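Local atomic coordinates of Polyphosphate:AMP phosphotransferase (PDB entry 3CZP), a protein that transfers phosphate from inorganic polyphosphate to AMP to make ADP, and less efficiently to GMP, using magnesium as its cofactor. Residues 344-347 / 348-351; 361-364 / 365-369; 382-385 / 386-389; 460-463 / 464-467; 482-485 / 486-490. One frame throughout, in Å; residues are numbered along the deposited sequence.

All five contacts lie in the second PPK2 domain, and each joins residues close along the chain. Contacts 1 and 2 are mostly buried and touch each other, with Y346 OH 2.6 Å from W367 O in a probable hydrogen bond. Both contain an aromatic edge-to-face pair. Contacts 3, 4 and 5 are partly buried. Contacts 3 and 5 are each about two turns within one helix. Contact 3 adds a salt bridge near the surface, while contact 5 relies on backbone bonds and sends most of its polar ends to helix 273-292. Contact 4 is a loop tied by hydroxyl groups; it touches contact 2 through Y368 and contact 3 through T460. Contacts 3 and 5 are about 30 Å apart, centre to centre.

Contact 1 of 5, residues 344-347 / 348-351; sequences QPYL and WRFW
A type I beta turn, P345 to W348, leads into the short helix 348-351, with W348 N bonded to P345 O at 3.0 Å. L347 O then takes two backbone donors, F350 N and W351 N, and the bond from W351 N is nearly straight at 174°. Ahead of the turn, Q344 lies flat over the indole of W348. Its CG sits 3.7 Å from the centroid of the five-membered ring, a CH-pi contact. The bend at chi2, -80°, lays the amide almost parallel to the ring, and Q344 NE2 is bonded to L97 O. This loop and helix pack against the first PPK2 domain: W348 and W351 also meet W94 there, and Y346 N is bonded to E145. Y346 forms an edge-to-face pair with F350. The edge of F350 faces the tyrosine ring, and CE2 of F350 comes 3.6 Å from CZ of Y346. The Y346 hydroxyl reaches W367 O and R370 N. R349 is modelled in two conformers; in one of them its guanidinium has CD1 of Y346 over one face, with the two planes 61° apart. Water 2 lies 2.8 Å from P345 O.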
loop_
_atom_site.group_PDB
_atom_site.type_symbol
_atom_site.label_atom_id
_atom_site.label_comp_id
_atom_site.label_asym_id
_atom_site.label_seq_id
_atom_site.Cartn_x
_atom_site.Cartn_y
_atom_site.Cartn_z
ATOM N N GLN A 344 11.798 3.089 -3.977
ATOM C CA GLN A 344 11.370 2.122 -5.034
ATOM C C GLN A 344 11.759 2.671 -6.419
ATOM O O GLN A 344 12.098 3.841 -6.557
ATOM C CB GLN A 344 9.889 1.958 -4.940
ATOM C CG GLN A 344 9.437 1.357 -3.678
ATOM C CD GLN A 344 9.603 -0.173 -3.678
ATOM O OE1 GLN A 344 9.906 -0.758 -4.711
ATOM N NE2 GLN A 344 9.450 -0.785 -2.543
ATOM N N PRO A 345 11.773 1.822 -7.455
ATOM C CA PRO A 345 12.054 2.328 -8.784
ATOM C C PRO A 345 10.962 3.293 -9.277
ATOM O O PRO A 345 9.808 3.198 -8.871
ATOM C CB PRO A 345 12.018 1.078 -9.652
ATOM C CG PRO A 345 11.316 0.141 -8.892
ATOM C CD PRO A 345 11.575 0.375 -7.487
ATOM N N TYR A 346 11.366 4.210 -10.128
ATOM C CA TYR A 346 10.513 5.305 -10.607
ATOM C C TYR A 346 9.031 4.963 -10.886
ATOM O O TYR A 346 8.144 5.627 -10.338
ATOM C CB TYR A 346 11.133 5.930 -11.860
ATOM C CG TYR A 346 10.365 7.109 -12.403
ATOM C CD1 TYR A 346 10.267 8.310 -11.669
ATOM C CD2 TYR A 346 9.759 7.059 -13.638
ATOM C CE1 TYR A 346 9.527 9.425 -12.165
ATOM C CE2 TYR A 346 9.060 8.169 -14.139
ATOM C CZ TYR A 346 8.959 9.339 -13.406
ATOM O OH TYR A 346 8.240 10.415 -13.926
ATOM N N LEU A 347 8.741 3.943 -11.699
ATOM C CA LEU A 347 7.311 3.696 -12.096
ATOM C C LEU A 347 6.464 3.104 -11.011
ATOM O O LEU A 347 5.257 3.041 -11.154
ATOM C CB LEU A 347 7.228 2.808 -13.343
ATOM C CG LEU A 347 7.741 3.539 -14.604
ATOM C CD1 LEU A 347 7.908 2.611 -15.787
ATOM C CD2 LEU A 347 6.850 4.862 -14.895
ATOM N N TRP A 348 7.079 2.575 -9.953
ATOM C CA TRP A 348 6.344 2.034 -8.809
ATOM C C TRP A 348 5.247 2.971 -8.287
ATOM O O TRP A 348 4.118 2.531 -7.989
ATOM C CB TRP A 348 7.358 1.663 -7.698
ATOM C CG TRP A 348 6.784 0.960 -6.512
ATOM C CD1 TRP A 348 6.715 -0.390 -6.279
ATOM C CD2 TRP A 348 6.294 1.588 -5.329
ATOM N NE1 TRP A 348 6.141 -0.646 -5.064
ATOM C CE2 TRP A 348 5.896 0.555 -4.441
ATOM C CE3 TRP A 348 6.151 2.919 -4.927
ATOM C CZ2 TRP A 348 5.354 0.823 -3.179
ATOM C CZ3 TRP A 348 5.648 3.179 -3.643
ATOM C CH2 TRP A 348 5.244 2.133 -2.801
ATOM N N ARG A 349 5.589 4.250 -8.179
ATOM C CA ARG A 349 4.661 5.260 -7.693
ATOM C C ARG A 349 3.443 5.385 -8.599
ATOM O O ARG A 349 2.359 5.720 -8.124
ATOM C CB ARG A 349 5.362 6.615 -7.568
ATOM C CG ARG A 349 6.062 7.071 -8.838
ATOM C CD ARG A 349 6.888 8.324 -8.595
ATOM N NE ARG A 349 8.244 8.008 -8.155
ATOM C CZ ARG A 349 9.255 8.871 -8.172
ATOM N NH1 ARG A 349 9.064 10.109 -8.608
ATOM N NH2 ARG A 349 10.456 8.497 -7.754
ATOM N N PHE A 350 3.619 5.118 -9.890
ATOM C CA PHE A 350 2.496 5.217 -10.822
ATOM C C PHE A 350 1.693 3.955 -10.900
ATOM O O PHE A 350 0.480 4.023 -10.928
ATOM C CB PHE A 350 3.004 5.661 -12.195
ATOM C CG PHE A 350 3.737 6.938 -12.081
ATOM C CD1 PHE A 350 3.034 8.079 -11.827
ATOM C CD2 PHE A 350 5.130 6.977 -12.123
ATOM C CE1 PHE A 350 3.696 9.304 -11.658
ATOM C CE2 PHE A 350 5.807 8.212 -11.954
ATOM C CZ PHE A 350 5.093 9.325 -11.672
ATOM N N TRP A 351 2.367 2.811 -10.942
ATOM C CA TRP A 351 1.680 1.516 -10.948
ATOM C C TRP A 351 0.675 1.364 -9.787
ATOM O O TRP A 351 -0.335 0.625 -9.895
ATOM C CB TRP A 351 2.722 0.366 -10.942
ATOM C CG TRP A 351 3.130 -0.111 -12.298
ATOM C CD1 TRP A 351 4.304 0.180 -12.942
ATOM C CD2 TRP A 351 2.354 -0.891 -13.212
ATOM N NE1 TRP A 351 4.317 -0.407 -14.184
ATOM C CE2 TRP A 351 3.146 -1.099 -14.358
ATOM C CE3 TRP A 351 1.065 -1.451 -13.171
ATOM C CZ2 TRP A 351 2.687 -1.835 -15.466
ATOM C CZ3 TRP A 351 0.626 -2.173 -14.263
ATOM C CH2 TRP A 351 1.434 -2.371 -15.384
HETATM O O HOH W 1 12.654 6.751 -7.433
HETATM O O HOH W 2 8.680 5.189 -7.200
#

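Contact 2 of 5, residues 361-364 / 365-369; sequences TIFD and RSWYG
Strand 360-364 ends at D364; R365, with positive phi (69°), follows at the bend, and F363 and W367 meet across it. The two rings form an edge-to-face pair. CZ3 of W367 stands over the centre of the F363 ring, 3.7 Å from F363 CE2. The ring planes are 71° apart, and the centroids of F363 and the six-membered ring of W367 lie 5.0 Å apart. W367 reaches this place with CG between its backbone N and carbonyl carbon, chi1 43°. On the opposite face of F363 lies CG2 of T361, two residues back on the same strand. The loop beyond is shaped by an ST turn: S366 OG accepts from Y368 N at 3.1 Å. G369 N is also bonded to S366 O. This is the loop after an inner strand, second from one edge of the parallel sheet, and it leads to helix 370-377. S366 OG has a second partner in E306, and W367 NE1 is bonded to E396. D364 OD2 forms a salt bridge with R70 of the second subunit. The contact between the two segments is thus carried by the F363-W367 ring pair, while the polar groups next to it tie the loop to neighbouring elements and the strand end to the other subunit.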
loop_
_atom_site.group_PDB
_atom_site.type_symbol
_atom_site.label_atom_id
_atom_site.label_comp_id
_atom_site.label_asym_id
_atom_site.label_seq_id
_atom_site.Cartn_x
_atom_site.Cartn_y
_atom_site.Cartn_z
ATOM N N THR A 361 -8.989 6.641 -13.726
ATOM C CA THR A 361 -7.993 7.372 -12.920
ATOM C C THR A 361 -7.506 8.517 -13.784
ATOM O O THR A 361 -7.217 8.363 -14.959
ATOM C CB THR A 361 -6.806 6.531 -12.485
ATOM O OG1 THR A 361 -7.262 5.414 -11.723
ATOM C CG2 THR A 361 -5.796 7.379 -11.671
ATOM N N ILE A 362 -7.478 9.689 -13.184
ATOM C CA ILE A 362 -6.997 10.890 -13.827
ATOM C C ILE A 362 -5.671 11.294 -13.103
ATOM O O ILE A 362 -5.632 11.401 -11.846
ATOM C CB ILE A 362 -8.028 11.992 -13.647
ATOM C CG1 ILE A 362 -9.402 11.617 -14.248
ATOM C CG2 ILE A 362 -7.479 13.315 -14.208
ATOM C CD1 ILE A 362 -10.420 12.799 -14.235
ATOM N N PHE A 363 -4.625 11.534 -13.906
ATOM C CA PHE A 363 -3.330 11.879 -13.437
ATOM C C PHE A 363 -3.109 13.350 -13.765
ATOM O O PHE A 363 -2.968 13.748 -14.920
ATOM C CB PHE A 363 -2.251 10.996 -14.055
ATOM C CG PHE A 363 -2.217 9.595 -13.523
ATOM C CD1 PHE A 363 -1.551 9.311 -12.345
ATOM C CD2 PHE A 363 -2.896 8.562 -14.177
ATOM C CE1 PHE A 363 -1.520 8.022 -11.823
ATOM C CE2 PHE A 363 -2.858 7.240 -13.677
ATOM C CZ PHE A 363 -2.168 6.981 -12.500
ATOM N N ASP A 364 -3.117 14.154 -12.731
ATOM C CA ASP A 364 -2.741 15.532 -12.858
ATOM C C ASP A 364 -1.239 15.624 -12.663
ATOM O O ASP A 364 -0.731 15.616 -11.542
ATOM C CB ASP A 364 -3.506 16.367 -11.851
ATOM C CG ASP A 364 -3.270 17.866 -12.028
ATOM O OD1 ASP A 364 -2.532 18.302 -12.955
ATOM O OD2 ASP A 364 -3.825 18.621 -11.214
ATOM N N ARG A 365 -0.544 15.691 -13.797
ATOM C CA ARG A 365 0.880 15.363 -13.907
ATOM C C ARG A 365 1.057 13.871 -13.705
ATOM O O ARG A 365 0.147 13.203 -13.251
ATOM C CB ARG A 365 1.734 16.183 -12.962
ATOM C CG ARG A 365 1.452 17.647 -13.070
ATOM C CD ARG A 365 2.217 18.407 -12.058
ATOM N NE ARG A 365 3.593 18.589 -12.492
ATOM C CZ ARG A 365 4.403 19.545 -12.047
ATOM N NH1 ARG A 365 3.966 20.431 -11.151
ATOM N NH2 ARG A 365 5.661 19.633 -12.512
ATOM N N SER A 366 2.169 13.328 -14.149
ATOM C CA SER A 366 2.211 11.908 -14.386
ATOM C C SER A 366 3.635 11.447 -14.431
ATOM O O SER A 366 4.536 12.178 -14.048
ATOM C CB SER A 366 1.504 11.589 -15.738
ATOM O OG SER A 366 2.396 11.902 -16.821
ATOM N N TRP A 367 3.834 10.236 -14.966
ATOM C CA TRP A 367 5.172 9.682 -15.174
ATOM C C TRP A 367 6.016 10.416 -16.200
ATOM O O TRP A 367 7.198 10.182 -16.290
ATOM C CB TRP A 367 5.071 8.217 -15.602
ATOM C CG TRP A 367 4.004 7.903 -16.616
ATOM C CD1 TRP A 367 4.156 7.822 -17.986
ATOM C CD2 TRP A 367 2.622 7.577 -16.349
ATOM N NE1 TRP A 367 2.958 7.487 -18.574
ATOM C CE2 TRP A 367 2.000 7.340 -17.606
ATOM C CE3 TRP A 367 1.845 7.536 -15.187
ATOM C CZ2 TRP A 367 0.685 7.027 -17.730
ATOM C CZ3 TRP A 367 0.505 7.204 -15.299
ATOM C CH2 TRP A 367 -0.072 6.946 -16.566
ATOM N N TYR A 368 5.388 11.258 -17.004
ATOM C CA TYR A 368 6.085 12.160 -17.926
ATOM C C TYR A 368 6.955 13.226 -17.269
ATOM O O TYR A 368 7.837 13.818 -17.936
ATOM C CB TYR A 368 5.108 12.738 -18.956
ATOM C CG TYR A 368 4.666 11.673 -19.927
ATOM C CD1 TYR A 368 5.491 11.283 -20.959
ATOM C CD2 TYR A 368 3.453 10.990 -19.763
ATOM C CE1 TYR A 368 5.122 10.276 -21.855
ATOM C CE2 TYR A 368 3.075 9.971 -20.669
ATOM C CZ TYR A 368 3.922 9.632 -21.720
ATOM O OH TYR A 368 3.610 8.635 -22.626
ATOM N N GLY A 369 6.757 13.432 -15.971
ATOM C CA GLY A 369 7.604 14.342 -15.196
ATOM C C GLY A 369 9.092 14.083 -15.383
ATOM O O GLY A 369 9.870 15.013 -15.469
#

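Contact 3 of 5, residues 382-385 / 386-389; sequences PADW and LRAY
R387 holds CG between its backbone N and carbonyl carbon, chi1 64°, and then runs extended to NE, which brings its guanidinium beside the carboxylate of D384 one helical turn back. NH2 of R387 gives a salt-bridge hydrogen bond to D384 OD1, 3.0 Å long and fairly straight at 163°. The oxygen lies close to the guanidinium plane, but the donor comes from above the carboxylate plane, and the two planes are nearly perpendicular at 85°. Water 3 closes a second path between the pair: it donates to D384 OD1 at 2.9 Å and accepts from R387 NE at 2.8 Å. On another side of the helix, W385 packs on its neighbours. L386 lies over one face of the indole, with CD2 of L386 3.7 Å from CZ3 of W385. Y389 runs alongside, its CE2 at the indole edge and its OH 3.5 Å from CE3 of W385. Both aromatics also form cation-pi contacts, W385 with R375 and Y389 with R459. This is the first part of helix 382-402, where L386 N is bonded to P382 O. R387 also forms salt bridges with E391, through NH1, and through NH2 with E145, which links this helix to the first PPK2 domain; three carboxylates around one guanidinium would be expected to stabilise its positive charge.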
loop_
_atom_site.group_PDB
_atom_site.type_symbol
_atom_site.label_atom_id
_atom_site.label_comp_id
_atom_site.label_asym_id
_atom_site.label_seq_id
_atom_site.Cartn_x
_atom_site.Cartn_y
_atom_site.Cartn_z
ATOM N N PRO A 382 20.919 12.578 -17.338
ATOM C CA PRO A 382 20.602 12.348 -18.763
ATOM C C PRO A 382 20.322 10.891 -19.168
ATOM O O PRO A 382 19.376 10.668 -19.895
ATOM C CB PRO A 382 21.835 12.906 -19.493
ATOM C CG PRO A 382 22.336 13.978 -18.576
ATOM C CD PRO A 382 21.993 13.577 -17.168
ATOM N N ALA A 383 21.135 9.928 -18.728
ATOM C CA ALA A 383 20.862 8.483 -18.967
ATOM C C ALA A 383 19.466 8.065 -18.482
ATOM O O ALA A 383 18.782 7.239 -19.123
ATOM C CB ALA A 383 21.970 7.584 -18.297
ATOM N N ASP A 384 19.059 8.626 -17.344
ATOM C CA ASP A 384 17.787 8.265 -16.692
ATOM C C ASP A 384 16.605 8.749 -17.510
ATOM O O ASP A 384 15.678 7.982 -17.769
ATOM C CB ASP A 384 17.696 8.808 -15.242
ATOM C CG ASP A 384 18.811 8.273 -14.329
ATOM O OD1 ASP A 384 19.243 7.101 -14.491
ATOM O OD2 ASP A 384 19.265 9.055 -13.458
ATOM N N TRP A 385 16.626 9.994 -17.973
ATOM C CA TRP A 385 15.490 10.411 -18.810
ATOM C C TRP A 385 15.537 9.824 -20.235
ATOM O O TRP A 385 14.486 9.578 -20.792
ATOM C CB TRP A 385 15.159 11.914 -18.735
ATOM C CG TRP A 385 16.218 12.881 -19.197
ATOM C CD1 TRP A 385 17.063 13.543 -18.399
ATOM C CD2 TRP A 385 16.502 13.303 -20.532
ATOM N NE1 TRP A 385 17.887 14.343 -19.131
ATOM C CE2 TRP A 385 17.572 14.207 -20.458
ATOM C CE3 TRP A 385 15.985 12.976 -21.791
ATOM C CZ2 TRP A 385 18.123 14.826 -21.587
ATOM C CZ3 TRP A 385 16.520 13.585 -22.918
ATOM C CH2 TRP A 385 17.585 14.511 -22.813
ATOM N N LEU A 386 16.725 9.528 -20.800
ATOM C CA LEU A 386 16.803 8.999 -22.173
ATOM C C LEU A 386 16.201 7.614 -22.282
ATOM O O LEU A 386 15.575 7.251 -23.304
ATOM C CB LEU A 386 18.260 8.934 -22.660
ATOM C CG LEU A 386 18.832 10.262 -23.134
ATOM C CD1 LEU A 386 20.361 10.201 -23.203
ATOM C CD2 LEU A 386 18.218 10.631 -24.473
ATOM N N ARG A 387 16.399 6.834 -21.225
ATOM C CA ARG A 387 15.821 5.491 -21.153
ATOM C C ARG A 387 14.353 5.508 -20.758
ATOM O O ARG A 387 13.655 4.532 -20.981
ATOM C CB ARG A 387 16.639 4.581 -20.235
ATOM C CG ARG A 387 16.706 4.969 -18.764
ATOM C CD ARG A 387 17.563 4.020 -17.947
ATOM N NE ARG A 387 17.708 4.563 -16.598
ATOM C CZ ARG A 387 16.887 4.352 -15.569
ATOM N NH1 ARG A 387 15.817 3.603 -15.688
ATOM N NH2 ARG A 387 17.136 4.944 -14.407
ATOM N N ALA A 388 13.880 6.615 -20.198
ATOM C CA ALA A 388 12.474 6.745 -19.740
ATOM C C ALA A 388 11.398 6.644 -20.840
ATOM O O ALA A 388 10.309 6.129 -20.589
ATOM C CB ALA A 388 12.259 8.026 -18.936
ATOM N N TYR A 389 11.712 7.141 -22.031
ATOM C CA TYR A 389 10.772 7.108 -23.145
ATOM C C TYR A 389 10.350 5.678 -23.460
ATOM O O TYR A 389 9.160 5.375 -23.553
ATOM C CB TYR A 389 11.385 7.760 -24.385
ATOM C CG TYR A 389 11.805 9.199 -24.178
ATOM C CD1 TYR A 389 10.858 10.201 -24.016
ATOM C CD2 TYR A 389 13.147 9.553 -24.146
ATOM C CE1 TYR A 389 11.236 11.517 -23.826
ATOM C CE2 TYR A 389 13.534 10.866 -23.957
ATOM C CZ TYR A 389 12.575 11.843 -23.798
ATOM O OH TYR A 389 12.957 13.152 -23.609
HETATM O O HOH W 3 20.465 5.205 -16.328
#

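Contact 4 of 5, residues 460-463 / 464-467; sequences TSTE and IAPW
Hydroxyl groups hold the tight part of this loop, where the chain leaves helix 446-460 and doubles back toward strand 467-471. T460 OG1 accepts from W467 NE1 at 3.0 Å, at the edge of the indole and close to its plane. Next to it, S461 OG accepts from the backbone N of W467 at 2.8 Å. S461 reaches that NH with OG anti to its own backbone N, chi1 -169°. Tryptophan is thus gripped twice, once through its ring and once through its main chain. At the turn itself, T462 OG1 accepts from A465 N at 2.9 Å. The backbone bond from T462 N to A465 O is longer, 3.3 Å, and the donor stands well above the carbonyl plane. The other side of the loop is loose. E463 and I464 are exposed at the bend, and the end of I464 leads away from residues 460-463. P466 is exposed as well; its ring meets residues 460-463 mainly through T462 O, 3.5 Å from CD of P466. An acetate ion, probably from the crystallisation liquor, lies about 3 Å from the side chain of S461. T460 OG1 also bonds to M456 O within helix 446-460, and the W467 ring rests on M456 and V457 of that helix and meets Y368 edge-to-face. K408 of strand 404-412 binds T460 O, while T460 and T462 touch N393 of helix 382-402.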
loop_
_atom_site.group_PDB
_atom_site.type_symbol
_atom_site.label_atom_id
_atom_site.label_comp_id
_atom_site.label_asym_id
_atom_site.label_seq_id
_atom_site.Cartn_x
_atom_site.Cartn_y
_atom_site.Cartn_z
ATOM N N THR A 460 7.085 9.130 -27.677
ATOM C CA THR A 460 6.040 8.392 -26.908
ATOM C C THR A 460 4.621 8.620 -27.434
ATOM O O THR A 460 3.662 8.180 -26.832
ATOM C CB THR A 460 6.054 8.733 -25.351
ATOM O OG1 THR A 460 5.765 10.133 -25.157
ATOM C CG2 THR A 460 7.429 8.431 -24.670
ATOM N N SER A 461 4.469 9.316 -28.543
ATOM C CA SER A 461 3.128 9.360 -29.169
ATOM C C SER A 461 3.010 8.176 -30.097
ATOM O O SER A 461 3.471 8.235 -31.216
ATOM C CB SER A 461 2.887 10.633 -29.930
ATOM O OG SER A 461 1.514 10.680 -30.262
ATOM N N THR A 462 2.459 7.075 -29.586
ATOM C CA THR A 462 2.498 5.791 -30.254
ATOM C C THR A 462 1.111 5.503 -30.806
ATOM O O THR A 462 0.184 6.185 -30.448
ATOM C CB THR A 462 2.911 4.657 -29.275
ATOM O OG1 THR A 462 2.012 4.599 -28.160
ATOM C CG2 THR A 462 4.314 4.858 -28.753
ATOM N N GLU A 463 0.994 4.485 -31.656
ATOM C CA GLU A 463 -0.297 3.984 -32.110
ATOM C C GLU A 463 -1.197 3.540 -30.950
ATOM O O GLU A 463 -2.391 3.791 -30.956
ATOM C CB GLU A 463 -0.063 2.830 -33.089
ATOM C CG GLU A 463 -1.317 2.037 -33.542
ATOM C CD GLU A 463 -1.814 2.414 -34.939
ATOM O OE1 GLU A 463 -1.763 3.612 -35.327
ATOM O OE2 GLU A 463 -2.283 1.490 -35.644
ATOM N N ILE A 464 -0.590 2.892 -29.959
ATOM C CA ILE A 464 -1.267 2.416 -28.749
ATOM C C ILE A 464 -1.724 3.555 -27.830
ATOM O O ILE A 464 -2.811 3.520 -27.323
ATOM C CB ILE A 464 -0.328 1.453 -27.949
ATOM C CG1 ILE A 464 -0.377 0.055 -28.574
ATOM C CG2 ILE A 464 -0.619 1.494 -26.436
ATOM C CD1 ILE A 464 0.642 -0.949 -27.910
ATOM N N ALA A 465 -0.882 4.549 -27.650
ATOM C CA ALA A 465 -1.185 5.719 -26.821
ATOM C C ALA A 465 -0.716 7.008 -27.460
ATOM O O ALA A 465 0.368 7.489 -27.132
ATOM C CB ALA A 465 -0.531 5.572 -25.424
ATOM N N PRO A 466 -1.535 7.606 -28.360
ATOM C CA PRO A 466 -1.144 8.895 -28.925
ATOM C C PRO A 466 -1.219 10.066 -27.944
ATOM O O PRO A 466 -2.064 10.108 -27.048
ATOM C CB PRO A 466 -2.112 9.095 -30.100
ATOM C CG PRO A 466 -3.221 8.125 -29.909
ATOM C CD PRO A 466 -2.818 7.107 -28.892
ATOM N N TRP A 467 -0.307 11.020 -28.108
ATOM C CA TRP A 467 -0.448 12.311 -27.457
ATOM C C TRP A 467 -1.468 13.222 -28.167
ATOM O O TRP A 467 -1.442 13.321 -29.367
ATOM C CB TRP A 467 0.887 13.019 -27.446
ATOM C CG TRP A 467 1.686 12.653 -26.275
ATOM C CD1 TRP A 467 2.687 11.772 -26.248
ATOM C CD2 TRP A 467 1.544 13.169 -24.945
ATOM N NE1 TRP A 467 3.202 11.687 -25.007
ATOM C CE2 TRP A 467 2.516 12.520 -24.162
ATOM C CE3 TRP A 467 0.694 14.119 -24.345
ATOM C CZ2 TRP A 467 2.675 12.764 -22.794
ATOM C CZ3 TRP A 467 0.827 14.360 -22.985
ATOM C CH2 TRP A 467 1.832 13.707 -22.215
#

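Contact 5 of 5, residues 482-485 / 486-490; sequences VLRT and INDAI
Backbone hydrogen bonds carry this part of helix 475-496. I486 N bonds to V482 O at 3.1 Å and N487 N to L483 O at 3.0 Å, both almost straight (176° and 177°). D488 N reaches R484 O at 2.7 Å, and A489 N reaches T485 O at 2.9 Å. This is the regular i to i+4 pattern of an alpha helix. Apolar contact between side chains is slight: CG1 of V482 lies 4.2 Å from CD1 of I486. CG1 of I486, anti to its carbonyl carbon (chi1 -68°), passes 3.4 Å from V482 O. Among the polar side chains, R484 and D488 lie side by side and point the same way, but their charged groups do not meet; NE of R484 is 6.0 Å from OD2 of D488. Their partners are on helix 273-292 instead: D488 OD1 makes a salt bridge with R286, R484 NH1 bonds to Q279, and N487 ND2 bonds to E283, while T485 OG1 turns back to K481 O of its own helix. V482 and I486 pack on helix 313-321 and strand 300-307, and T485 and A489 on strand 404-412, so the helix lies against the central strands of the parallel sheet, with helix 273-292 alongside.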
loop_
_atom_site.group_PDB
_atom_site.type_symbol
_atom_site.label_atom_id
_atom_site.label_comp_id
_atom_site.label_asym_id
_atom_site.label_seq_id
_atom_site.Cartn_x
_atom_site.Cartn_y
_atom_site.Cartn_z
ATOM N N VAL A 482 -10.870 18.114 -24.694
ATOM C CA VAL A 482 -10.471 17.099 -23.715
ATOM C C VAL A 482 -11.577 16.056 -23.585
ATOM O O VAL A 482 -11.338 14.844 -23.704
ATOM C CB VAL A 482 -10.138 17.752 -22.312
ATOM C CG1 VAL A 482 -10.147 16.710 -21.231
ATOM C CG2 VAL A 482 -8.763 18.489 -22.341
ATOM N N LEU A 483 -12.797 16.536 -23.370
ATOM C CA LEU A 483 -13.932 15.636 -23.228
ATOM C C LEU A 483 -14.119 14.842 -24.533
ATOM O O LEU A 483 -14.205 13.622 -24.502
ATOM C CB LEU A 483 -15.207 16.399 -22.871
ATOM C CG LEU A 483 -15.501 16.650 -21.382
ATOM C CD1 LEU A 483 -16.306 17.919 -21.264
ATOM C CD2 LEU A 483 -16.249 15.488 -20.748
ATOM N N ARG A 484 -14.120 15.523 -25.674
ATOM C CA ARG A 484 -14.363 14.819 -26.945
ATOM C C ARG A 484 -13.338 13.705 -27.215
ATOM O O ARG A 484 -13.690 12.650 -27.718
ATOM C CB ARG A 484 -14.339 15.768 -28.084
ATOM C CG ARG A 484 -14.877 15.203 -29.380
ATOM C CD ARG A 484 -14.871 16.277 -30.443
ATOM N NE ARG A 484 -15.953 17.246 -30.335
ATOM C CZ ARG A 484 -15.810 18.570 -30.153
ATOM N NH1 ARG A 484 -16.883 19.344 -30.128
ATOM N NH2 ARG A 484 -14.608 19.119 -29.941
ATOM N N THR A 485 -12.078 13.971 -26.882
ATOM C CA THR A 485 -11.013 13.001 -27.048
ATOM C C THR A 485 -11.196 11.764 -26.186
ATOM O O THR A 485 -11.017 10.614 -26.655
ATOM C CB THR A 485 -9.639 13.589 -26.728
ATOM O OG1 THR A 485 -9.386 14.745 -27.536
ATOM C CG2 THR A 485 -8.538 12.522 -26.981
ATOM N N ILE A 486 -11.471 11.979 -24.916
ATOM C CA ILE A 486 -11.797 10.880 -24.033
ATOM C C ILE A 486 -12.893 10.018 -24.655
ATOM O O ILE A 486 -12.713 8.829 -24.812
ATOM C CB ILE A 486 -12.172 11.365 -22.619
ATOM C CG1 ILE A 486 -10.922 11.947 -21.928
ATOM C CG2 ILE A 486 -12.707 10.242 -21.739
ATOM C CD1 ILE A 486 -11.279 12.667 -20.666
ATOM N N ASN A 487 -14.005 10.644 -25.027
ATOM C CA ASN A 487 -15.136 9.976 -25.624
ATOM C C ASN A 487 -14.785 9.257 -26.920
ATOM O O ASN A 487 -15.214 8.119 -27.117
ATOM C CB ASN A 487 -16.267 10.997 -25.918
ATOM C CG ASN A 487 -16.915 11.587 -24.631
ATOM O OD1 ASN A 487 -16.835 10.994 -23.559
ATOM N ND2 ASN A 487 -17.580 12.746 -24.763
ATOM N N ASP A 488 -14.048 9.929 -27.823
ATOM C CA ASP A 488 -13.582 9.253 -29.075
ATOM C C ASP A 488 -12.753 7.986 -28.724
ATOM O O ASP A 488 -12.877 6.952 -29.382
ATOM C CB ASP A 488 -12.687 10.165 -29.942
ATOM C CG ASP A 488 -13.428 11.301 -30.586
ATOM O OD1 ASP A 488 -14.682 11.301 -30.595
ATOM O OD2 ASP A 488 -12.723 12.210 -31.109
ATOM N N ALA A 489 -11.890 8.088 -27.706
ATOM C CA ALA A 489 -11.024 6.963 -27.304
ATOM C C ALA A 489 -11.806 5.753 -26.743
ATOM O O ALA A 489 -11.508 4.612 -27.069
ATOM C CB ALA A 489 -9.913 7.421 -26.324
ATOM N N ILE A 490 -12.803 6.000 -25.907
ATOM C CA ILE A 490 -13.694 4.922 -25.398
ATOM C C ILE A 490 -14.509 4.290 -26.538
ATOM O O ILE A 490 -14.552 3.078 -26.666
ATOM C CB ILE A 490 -14.668 5.427 -24.310
ATOM C CG1 ILE A 490 -13.917 5.985 -23.084
ATOM C CG2 ILE A 490 -15.598 4.309 -23.870
ATOM C CD1 ILE A 490 -14.817 6.776 -22.071
#